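Local coordinates for protein peroxisomal acyl-coenzyme A oxidase 1 (Arabidopsis thaliana, PDB 1W07) that catalyses the FAD-dependent desaturation of long- and medium-chain acyl-CoAs to 2-trans-enoyl-CoAs, passing electrons to oxygen to give hydrogen peroxide in peroxisomal beta-oxidation, at residues B[206-211]-B[218-223]; B[96-101]-B[130-135]; B[137-142]-B[148-153]. The protein carries 1 engineered substitution. One frame throughout, in Å; residues are numbered along the deposited sequence.

Contact 1 (B[206-211]-B[218-223])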
# COMPACT_ATOMS: atom_id res chain seq x y z
N VAL B 206 20.01 -10.61 29.73
CA VAL B 206 19.11 -10.57 30.88
C VAL B 206 18.06 -11.67 30.81
O VAL B 206 17.46 -11.89 29.76
CB VAL B 206 18.37 -9.23 30.94
CG1 VAL B 206 17.62 -9.11 32.25
CG2 VAL B 206 19.35 -8.07 30.75
N GLN B 207 17.86 -12.38 31.93
CA GLN B 207 16.86 -13.44 31.97
C GLN B 207 15.54 -12.77 32.29
O GLN B 207 15.44 -12.00 33.24
CB GLN B 207 17.21 -14.48 33.04
CG GLN B 207 16.11 -15.51 33.24
CD GLN B 207 16.55 -16.72 34.06
OE1 GLN B 207 17.59 -16.69 34.72
NE2 GLN B 207 15.77 -17.79 34.00
N LEU B 208 14.53 -13.09 31.48
CA LEU B 208 13.20 -12.51 31.61
C LEU B 208 12.21 -13.41 32.33
O LEU B 208 11.41 -12.95 33.15
CB LEU B 208 12.66 -12.17 30.21
CG LEU B 208 13.59 -11.35 29.32
CD1 LEU B 208 12.99 -11.20 27.91
CD2 LEU B 208 13.85 -9.98 29.96
N ARG B 209 12.27 -14.71 32.02
CA ARG B 209 11.36 -15.67 32.61
C ARG B 209 12.06 -16.89 33.18
O ARG B 209 13.12 -17.31 32.71
CB ARG B 209 10.35 -16.15 31.57
CG ARG B 209 9.45 -15.06 30.98
CD ARG B 209 8.59 -15.64 29.85
NE ARG B 209 7.84 -14.61 29.15
CZ ARG B 209 6.68 -14.10 29.55
NH1 ARG B 209 6.12 -14.53 30.68
NH2 ARG B 209 6.09 -13.16 28.83
N SER B 210 11.44 -17.48 34.19
CA SER B 210 11.96 -18.67 34.83
C SER B 210 11.93 -19.84 33.86
O SER B 210 11.01 -19.97 33.07
CB SER B 210 11.12 -19.00 36.05
OG SER B 210 11.14 -20.38 36.31
N LEU B 211 12.96 -20.68 33.92
CA LEU B 211 13.04 -21.85 33.06
C LEU B 211 12.26 -23.03 33.65
O LEU B 211 12.32 -24.13 33.11
CB LEU B 211 14.50 -22.25 32.83
CG LEU B 211 15.38 -21.22 32.12
CD1 LEU B 211 16.83 -21.71 32.12
CD2 LEU B 211 14.89 -21.01 30.69
N PRO B 218 11.52 -11.56 39.06
CA PRO B 218 11.27 -10.38 39.89
C PRO B 218 11.64 -9.06 39.22
O PRO B 218 12.71 -8.94 38.61
CB PRO B 218 12.12 -10.66 41.13
CG PRO B 218 12.01 -12.15 41.26
CD PRO B 218 12.24 -12.60 39.83
N ASN B 219 10.75 -8.08 39.33
CA ASN B 219 10.96 -6.74 38.77
C ASN B 219 10.91 -6.66 37.24
O ASN B 219 11.29 -5.65 36.64
CB ASN B 219 12.28 -6.17 39.29
CG ASN B 219 12.29 -6.05 40.80
OD1 ASN B 219 11.32 -5.59 41.40
ND2 ASN B 219 13.39 -6.45 41.42
N ILE B 220 10.43 -7.72 36.61
CA ILE B 220 10.32 -7.77 35.16
C ILE B 220 8.87 -7.60 34.74
O ILE B 220 8.00 -8.37 35.15
CB ILE B 220 10.84 -9.12 34.60
CG1 ILE B 220 12.35 -9.24 34.85
CG2 ILE B 220 10.53 -9.22 33.10
CD1 ILE B 220 13.18 -8.26 34.05
N THR B 221 8.61 -6.59 33.92
CA THR B 221 7.27 -6.33 33.38
C THR B 221 7.37 -6.59 31.88
O THR B 221 8.08 -5.86 31.17
CB THR B 221 6.85 -4.88 33.63
OG1 THR B 221 6.78 -4.63 35.04
CG2 THR B 221 5.50 -4.59 33.01
N VAL B 222 6.69 -7.62 31.40
CA VAL B 222 6.73 -7.98 29.99
C VAL B 222 5.35 -8.37 29.44
O VAL B 222 4.51 -8.88 30.17
CB VAL B 222 7.74 -9.15 29.74
CG1 VAL B 222 7.30 -10.39 30.52
CG2 VAL B 222 7.85 -9.45 28.26
N GLY B 223 5.14 -8.12 28.15
CA GLY B 223 3.86 -8.45 27.55
C GLY B 223 3.89 -8.19 26.05
O GLY B 223 4.92 -7.78 25.52

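Contact 2 (B[96-101]-B[130-135]). With FAD (flavin-adenine dinucleotide), chain I.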
# COMPACT_ATOMS: atom_id res chain seq x y z
N PRO B 96 5.88 -15.87 10.65
CA PRO B 96 6.64 -15.05 11.60
C PRO B 96 6.50 -15.63 13.01
O PRO B 96 5.38 -15.82 13.50
CB PRO B 96 5.99 -13.68 11.45
CG PRO B 96 5.63 -13.66 9.98
CD PRO B 96 5.04 -15.03 9.77
N ALA B 97 7.63 -15.88 13.66
CA ALA B 97 7.62 -16.48 14.99
C ALA B 97 8.90 -16.15 15.74
O ALA B 97 9.91 -15.77 15.15
CB ALA B 97 7.45 -18.00 14.87
N TYR B 98 8.85 -16.32 17.06
CA TYR B 98 9.98 -16.02 17.92
C TYR B 98 11.27 -16.66 17.45
O TYR B 98 12.35 -16.11 17.64
CB TYR B 98 9.68 -16.48 19.35
CG TYR B 98 9.64 -17.98 19.50
CD1 TYR B 98 10.79 -18.69 19.84
CD2 TYR B 98 8.45 -18.68 19.32
CE1 TYR B 98 10.76 -20.07 20.01
CE2 TYR B 98 8.41 -20.06 19.48
CZ TYR B 98 9.55 -20.75 19.82
OH TYR B 98 9.49 -22.11 20.00
N VAL B 99 11.14 -17.83 16.84
CA VAL B 99 12.29 -18.56 16.33
C VAL B 99 13.13 -17.71 15.38
O VAL B 99 14.36 -17.84 15.34
CB VAL B 99 11.85 -19.85 15.60
CG1 VAL B 99 13.03 -20.50 14.92
CG2 VAL B 99 11.23 -20.83 16.59
N ASP B 100 12.49 -16.83 14.61
CA ASP B 100 13.22 -16.01 13.66
C ASP B 100 14.19 -15.07 14.36
O ASP B 100 15.31 -14.84 13.88
CB ASP B 100 12.26 -15.19 12.79
CG ASP B 100 11.18 -16.03 12.13
OD1 ASP B 100 11.46 -17.20 11.77
OD2 ASP B 100 10.05 -15.52 11.94
N LEU B 101 13.78 -14.52 15.50
CA LEU B 101 14.63 -13.59 16.24
C LEU B 101 15.70 -14.32 17.04
O LEU B 101 16.81 -13.81 17.20
CB LEU B 101 13.79 -12.70 17.16
CG LEU B 101 13.06 -11.52 16.51
CD1 LEU B 101 14.05 -10.65 15.77
CD2 LEU B 101 11.98 -12.01 15.56
N GLN B 130 17.96 -24.41 25.18
CA GLN B 130 17.70 -24.59 26.60
C GLN B 130 17.21 -23.24 27.11
O GLN B 130 16.74 -23.10 28.25
CB GLN B 130 18.97 -25.02 27.34
CG GLN B 130 19.57 -26.33 26.84
CD GLN B 130 20.77 -26.76 27.64
OE1 GLN B 130 20.66 -27.10 28.82
NE2 GLN B 130 21.94 -26.73 27.01
N ILE B 131 17.35 -22.24 26.25
CA ILE B 131 16.88 -20.89 26.51
C ILE B 131 16.41 -20.33 25.17
O ILE B 131 16.83 -20.79 24.11
CB ILE B 131 17.99 -19.97 27.06
CG1 ILE B 131 19.07 -19.78 26.00
CG2 ILE B 131 18.57 -20.56 28.33
CD1 ILE B 131 20.05 -18.68 26.34
N ILE B 132 15.51 -19.35 25.22
CA ILE B 132 14.99 -18.72 24.02
C ILE B 132 15.21 -17.22 24.18
O ILE B 132 14.72 -16.60 25.13
CB ILE B 132 13.47 -19.04 23.82
CG1 ILE B 132 13.30 -20.54 23.56
CG2 ILE B 132 12.91 -18.26 22.65
CD1 ILE B 132 11.85 -20.99 23.48
N GLY B 133 15.97 -16.64 23.26
CA GLY B 133 16.27 -15.22 23.36
C GLY B 133 15.69 -14.34 22.28
O GLY B 133 15.28 -14.82 21.21
N CYS B 134 15.66 -13.05 22.56
CA CYS B 134 15.14 -12.06 21.63
C CYS B 134 16.10 -10.87 21.64
O CYS B 134 17.00 -10.81 22.47
CB CYS B 134 13.74 -11.62 22.05
SG CYS B 134 13.59 -10.99 23.74
N TYR B 135 15.91 -9.94 20.70
CA TYR B 135 16.75 -8.76 20.55
C TYR B 135 15.99 -7.54 21.07
O TYR B 135 15.17 -6.97 20.35
CB TYR B 135 17.09 -8.57 19.07
CG TYR B 135 18.22 -7.62 18.78
CD1 TYR B 135 19.54 -8.02 18.92
CD2 TYR B 135 17.97 -6.30 18.38
CE1 TYR B 135 20.59 -7.15 18.67
CE2 TYR B 135 19.01 -5.42 18.13
CZ TYR B 135 20.32 -5.85 18.28
OH TYR B 135 21.36 -4.97 18.07
PA FAD I . 11.42 6.94 13.31
O1A FAD I . 12.86 6.71 13.09
O2A FAD I . 11.01 7.64 14.55
O5B FAD I . 10.83 7.71 12.03
C5B FAD I . 9.47 8.16 12.01
C4B FAD I . 9.28 9.17 10.87
O4B FAD I . 10.21 10.25 11.08
C3B FAD I . 9.63 8.55 9.51
O3B FAD I . 8.93 9.23 8.47
C2B FAD I . 11.13 8.82 9.42
O2B FAD I . 11.52 8.93 8.05
C1B FAD I . 11.20 10.22 10.04
N9A FAD I . 12.55 10.50 10.58
C8A FAD I . 13.06 10.02 11.71
N7A FAD I . 14.31 10.48 11.87
C5A FAD I . 14.59 11.25 10.82
C6A FAD I . 15.70 12.00 10.45
N6A FAD I . 16.82 11.96 11.16
N1A FAD I . 15.64 12.75 9.27
C2A FAD I . 14.48 12.73 8.50
N3A FAD I . 13.44 12.00 8.88
C4A FAD I . 13.47 11.27 10.00
N1 FAD I . 13.34 -3.58 17.37
C2 FAD I . 14.15 -4.39 18.17
O2 FAD I . 14.98 -3.89 18.92
N3 FAD I . 13.98 -5.79 18.11
C4 FAD I . 13.02 -6.35 17.27
O4 FAD I . 12.91 -7.58 17.21
C4X FAD I . 12.20 -5.53 16.50
N5 FAD I . 11.17 -6.07 15.71
C5X FAD I . 10.34 -5.26 14.95
C6 FAD I . 9.26 -5.80 14.26
C7 FAD I . 8.36 -4.98 13.60
C7M FAD I . 7.18 -5.62 12.87
C8 FAD I . 8.55 -3.59 13.60
C8M FAD I . 7.57 -2.66 12.88
C9 FAD I . 9.63 -3.05 14.28
C9A FAD I . 10.54 -3.87 14.95
N10 FAD I . 11.60 -3.33 15.69
C10 FAD I . 12.36 -4.15 16.54
C1' FAD I . 11.86 -1.87 15.70
C2' FAD I . 12.56 -1.46 14.41
O2' FAD I . 13.74 -2.25 14.22
C3' FAD I . 12.93 0.03 14.33
O3' FAD I . 13.78 0.37 15.44
C4' FAD I . 11.71 0.94 14.35
O4' FAD I . 10.60 0.35 13.66
C5' FAD I . 12.07 2.28 13.69
O5' FAD I . 10.91 3.08 13.53
P FAD I . 10.71 4.43 14.39
O1P FAD I . 9.40 4.32 15.07
O2P FAD I . 11.92 4.65 15.22
O3P FAD I . 10.63 5.54 13.23
O HOH W 1 12.59 -15.20 20.30

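Contact 3 (B[137-142]-B[148-153]). With FAD (flavin-adenine dinucleotide), chain I.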
# COMPACT_ATOMS: atom_id res chain seq x y z
N GLN B 137 16.17 -4.01 21.72
CA GLN B 137 16.86 -2.75 21.56
C GLN B 137 15.87 -1.59 21.55
O GLN B 137 15.89 -0.73 22.43
CB GLN B 137 17.69 -2.79 20.26
CG GLN B 137 18.36 -1.49 19.87
CD GLN B 137 19.28 -1.67 18.67
OE1 GLN B 137 20.34 -2.30 18.77
NE2 GLN B 137 18.88 -1.13 17.52
N THR B 138 14.98 -1.59 20.56
CA THR B 138 13.99 -0.53 20.41
C THR B 138 13.12 -0.28 21.64
O THR B 138 12.76 -1.20 22.37
CB THR B 138 13.08 -0.83 19.20
OG1 THR B 138 13.90 -0.87 18.02
CG2 THR B 138 12.01 0.24 19.04
N GLU B 139 12.79 0.99 21.85
CA GLU B 139 11.95 1.40 22.97
C GLU B 139 10.81 2.23 22.40
O GLU B 139 10.79 2.56 21.23
CB GLU B 139 12.75 2.26 23.97
CG GLU B 139 14.16 1.74 24.25
CD GLU B 139 14.90 2.49 25.35
OE1 GLU B 139 14.85 3.74 25.39
OE2 GLU B 139 15.57 1.82 26.17
N LEU B 140 9.84 2.55 23.26
CA LEU B 140 8.70 3.36 22.86
C LEU B 140 9.16 4.66 22.22
O LEU B 140 8.68 5.05 21.16
CB LEU B 140 7.82 3.68 24.07
CG LEU B 140 6.64 2.73 24.32
CD1 LEU B 140 6.01 3.01 25.68
CD2 LEU B 140 5.63 2.90 23.20
N GLY B 141 10.11 5.33 22.87
CA GLY B 141 10.58 6.59 22.35
C GLY B 141 11.73 6.59 21.36
O GLY B 141 12.01 7.63 20.77
N HIS B 142 12.38 5.44 21.16
CA HIS B 142 13.53 5.39 20.25
C HIS B 142 13.69 4.09 19.46
O HIS B 142 13.78 2.99 20.03
CB HIS B 142 14.84 5.65 21.02
CG HIS B 142 14.93 7.02 21.61
ND1 HIS B 142 14.30 7.37 22.79
CD2 HIS B 142 15.55 8.14 21.16
CE1 HIS B 142 14.52 8.65 23.04
NE2 HIS B 142 15.27 9.14 22.07
N GLY B 148 19.87 7.20 21.33
CA GLY B 148 18.95 7.90 22.22
C GLY B 148 18.25 6.99 23.22
O GLY B 148 17.42 7.47 23.99
N LEU B 149 18.56 5.69 23.21
CA LEU B 149 17.93 4.75 24.15
C LEU B 149 18.04 5.30 25.57
O LEU B 149 19.08 5.87 25.92
CB LEU B 149 18.61 3.37 24.09
CG LEU B 149 18.49 2.63 22.76
CD1 LEU B 149 19.11 1.24 22.90
CD2 LEU B 149 17.02 2.55 22.35
N GLU B 150 16.98 5.11 26.36
CA GLU B 150 16.90 5.60 27.74
C GLU B 150 17.18 4.53 28.79
O GLU B 150 17.54 4.86 29.93
CB GLU B 150 15.51 6.20 28.01
CG GLU B 150 15.10 7.30 27.06
CD GLU B 150 13.73 7.86 27.38
OE1 GLU B 150 13.55 8.44 28.47
OE2 GLU B 150 12.82 7.73 26.53
N THR B 151 17.01 3.27 28.44
CA THR B 151 17.26 2.21 29.41
C THR B 151 18.70 2.31 29.90
O THR B 151 19.62 2.55 29.12
CB THR B 151 16.99 0.81 28.80
OG1 THR B 151 15.62 0.75 28.37
CG2 THR B 151 17.24 -0.30 29.84
N THR B 152 18.90 2.16 31.21
CA THR B 152 20.24 2.26 31.76
C THR B 152 20.75 0.96 32.36
O THR B 152 19.97 0.12 32.80
CB THR B 152 20.31 3.36 32.84
OG1 THR B 152 19.37 3.07 33.87
CG2 THR B 152 19.99 4.70 32.26
N ALA B 153 22.07 0.82 32.37
CA ALA B 153 22.74 -0.34 32.95
C ALA B 153 23.88 0.22 33.81
O ALA B 153 24.97 0.53 33.30
CB ALA B 153 23.28 -1.25 31.85
PA FAD I . 11.42 6.94 13.31
O1A FAD I . 12.86 6.71 13.09
O2A FAD I . 11.01 7.64 14.55
O5B FAD I . 10.83 7.71 12.03
C5B FAD I . 9.47 8.16 12.01
C4B FAD I . 9.28 9.17 10.87
O4B FAD I . 10.21 10.25 11.08
C3B FAD I . 9.63 8.55 9.51
O3B FAD I . 8.93 9.23 8.47
C2B FAD I . 11.13 8.82 9.42
O2B FAD I . 11.52 8.93 8.05
C1B FAD I . 11.20 10.22 10.04
N9A FAD I . 12.55 10.50 10.58
C8A FAD I . 13.06 10.02 11.71
N7A FAD I . 14.31 10.48 11.87
C5A FAD I . 14.59 11.25 10.82
C6A FAD I . 15.70 12.00 10.45
N6A FAD I . 16.82 11.96 11.16
N1A FAD I . 15.64 12.75 9.27
C2A FAD I . 14.48 12.73 8.50
N3A FAD I . 13.44 12.00 8.88
C4A FAD I . 13.47 11.27 10.00
N1 FAD I . 13.34 -3.58 17.37
C2 FAD I . 14.15 -4.39 18.17
O2 FAD I . 14.98 -3.89 18.92
N3 FAD I . 13.98 -5.79 18.11
C4 FAD I . 13.02 -6.35 17.27
O4 FAD I . 12.91 -7.58 17.21
C4X FAD I . 12.20 -5.53 16.50
N5 FAD I . 11.17 -6.07 15.71
C5X FAD I . 10.34 -5.26 14.95
C6 FAD I . 9.26 -5.80 14.26
C7 FAD I . 8.36 -4.98 13.60
C7M FAD I . 7.18 -5.62 12.87
C8 FAD I . 8.55 -3.59 13.60
C8M FAD I . 7.57 -2.66 12.88
C9 FAD I . 9.63 -3.05 14.28
C9A FAD I . 10.54 -3.87 14.95
N10 FAD I . 11.60 -3.33 15.69
C10 FAD I . 12.36 -4.15 16.54
C1' FAD I . 11.86 -1.87 15.70
C2' FAD I . 12.56 -1.46 14.41
O2' FAD I . 13.74 -2.25 14.22
C3' FAD I . 12.93 0.03 14.33
O3' FAD I . 13.78 0.37 15.44
C4' FAD I . 11.71 0.94 14.35
O4' FAD I . 10.60 0.35 13.66
C5' FAD I . 12.07 2.28 13.69
O5' FAD I . 10.91 3.08 13.53
P FAD I . 10.71 4.43 14.39
O1P FAD I . 9.40 4.32 15.07
O2P FAD I . 11.92 4.65 15.22
O3P FAD I . 10.63 5.54 13.23
O HOH W 2 13.28 5.82 24.54

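Contact 1 (B[206-211]-B[218-223])
In the beta-rich middle domain, Leu208 and Arg209, just past the end of strand 197-207, meet Ile220 and Val222 of strand 220-224, after a short irregular connection has carried the chain from one sheet to another. No hydrogen bond joins the two segments; packing alone does. Ile220 lays its CG2 methyl against the backbone carbonyl of Leu208, CG2 to O being 3.8 Å, while its CD1 faces Leu208 CD2 more loosely at 4.5 Å. Both branched residues also touch Leu242 of strand 240-244, so aliphatic chains suit a place where three pieces of backbone converge. Arg209 reaches further. Extended from CG to NE, its chain carries the guanidinium to Val222, whose CG1 lies over one face of the group, 3.5 Å from NH2. The Val222 torsion (chi1 61°) puts CG1 nearer the guanidinium than CG2, which stays 4.1 Å from Arg209 NH2. A flat cation suits this site because its face can rest on a methyl while its rim stays available for polar partners: NH1 makes a weak hydrogen bond to His214 O. Arg209 also packs on Val642 of the second subunit. Within 206-211, Gln207 NE2 donates to Arg209 O at 3.0 Å, coming from above the carbonyl plane. Such sheet-to-sheet packing across a short connection belongs to the middle beta domain of the acyl-CoA dehydrogenase and oxidase fold.

Contact 2 (B[96-101]-B[130-135])
The phenol ring of Tyr98 is met by Ile132 at a slant, neither squarely over a face nor at the rim, with Ile132 CG2 3.5 Å from Tyr98 CD1 and Ile132 CD1 near Tyr98 CE1. One face of the ring carries Val99 CG2, offset toward the rim, and a water lies in the ring plane at the edge. The second flat group, the ring of Tyr135, has O2 of the flavin near its plane at the edge, 3.9 Å from CD2. Tyr98 projects CG between its backbone N and carbonyl carbon (chi1 70°), which swings the ring toward Ile132; a beta-branched aliphatic is apt here, since it offers two methyls to one side of the ring. Leu651 and Leu655 of the second subunit pack on Tyr98 and Ile132 respectively, adding to an apolar cluster at the dimer interface.

The two segments join the start of helix 98-113, in the N-terminal helical domain, to strand 133-136, which leads into the middle beta domain, and the flavin lies beside this junction. The in-plane water bridges the backbones, donating to Tyr98 O at 2.8 Å and to Gly133 O at 2.9 Å, while the Gly133 amide is bonded to His102 ND1. At the helix start, Asp100 turns its carboxylate back so that OD2 accepts the Ala97 amide at 3.0 Å, from well above the carboxylate plane. Flavin N3 donates to Tyr135 O at 2.8 Å, and Leu101 CD1 comes within 3.6 Å of flavin O4, an apolar neighbour for that carbonyl. Tyr135 OH is hydrogen-bonded to Gln137 OE1.

Contact 3 (B[137-142]-B[148-153])
The backbones come nearest at His142 and Leu149, where the turn 139-142, with a Glu139 N to His142 O bond and a weak return bond from His142 N to Glu139 O, lies beside the segment leading into strand 152-156. Glu139 reaches across with an extended chain, and its carboxylate grips two successive amides: Glu150 N gives OE1 an almost straight bond of 2.7 Å on the syn side, while Thr151 N meets the syn lone pair of OE2 at 3.1 Å. Thr151 OG1 also donates to OE2, though the modelled separation is doubtfully short, and Lys173 adds a salt bridge. Leu149 CD2 packs on Glu139 CG at 3.5 Å. With an alanine in place of Glu139, the amides of Glu150 and Thr151 would probably lose their acceptor and Lys173 a charge partner.

The His142 ring lies under Gly148 O, which sits over its centre 3.2 Å above the plane; glycine allows this closeness, having no side chain to obstruct the ring. A water links ND1, Glu139 OE1 and Glu150 OE2, Glu150 being bonded also to Thr170, and NE2 pairs with Glu321 of the second subunit. On the flavin side, Gln137 N and Thr138 N both donate to O2, the latter at 2.8 Å, and Thr138 OG1 donates to N1 while accepting from O3'. Donors gathered at N1 and O2 are likely to stabilise negative charge on the reduced flavin.

Along the chain contact 2 closes first, contact 3 follows directly in sequence, and contact 1 comes last. Their centres lie 15 to 20 Å apart, and all three reach the same six-stranded mixed sheet, where strands 133-136 and 152-156 both pair with strand 185-194, itself paired with 197-207. Contacts 2 and 3 both touch the FAD, binding neighbouring parts of its pyrimidine ring. Contact 1 stands away from the cofactor but packs on contact 2, Leu208 CD1 lying 4.2 Å from Cys134 SG. Contacts 1 and 3 do not touch. All three meet the second subunit, which also supplies Arg310 and Gln330 to the FAD, consistent with a cofactor site completed by dimer formation.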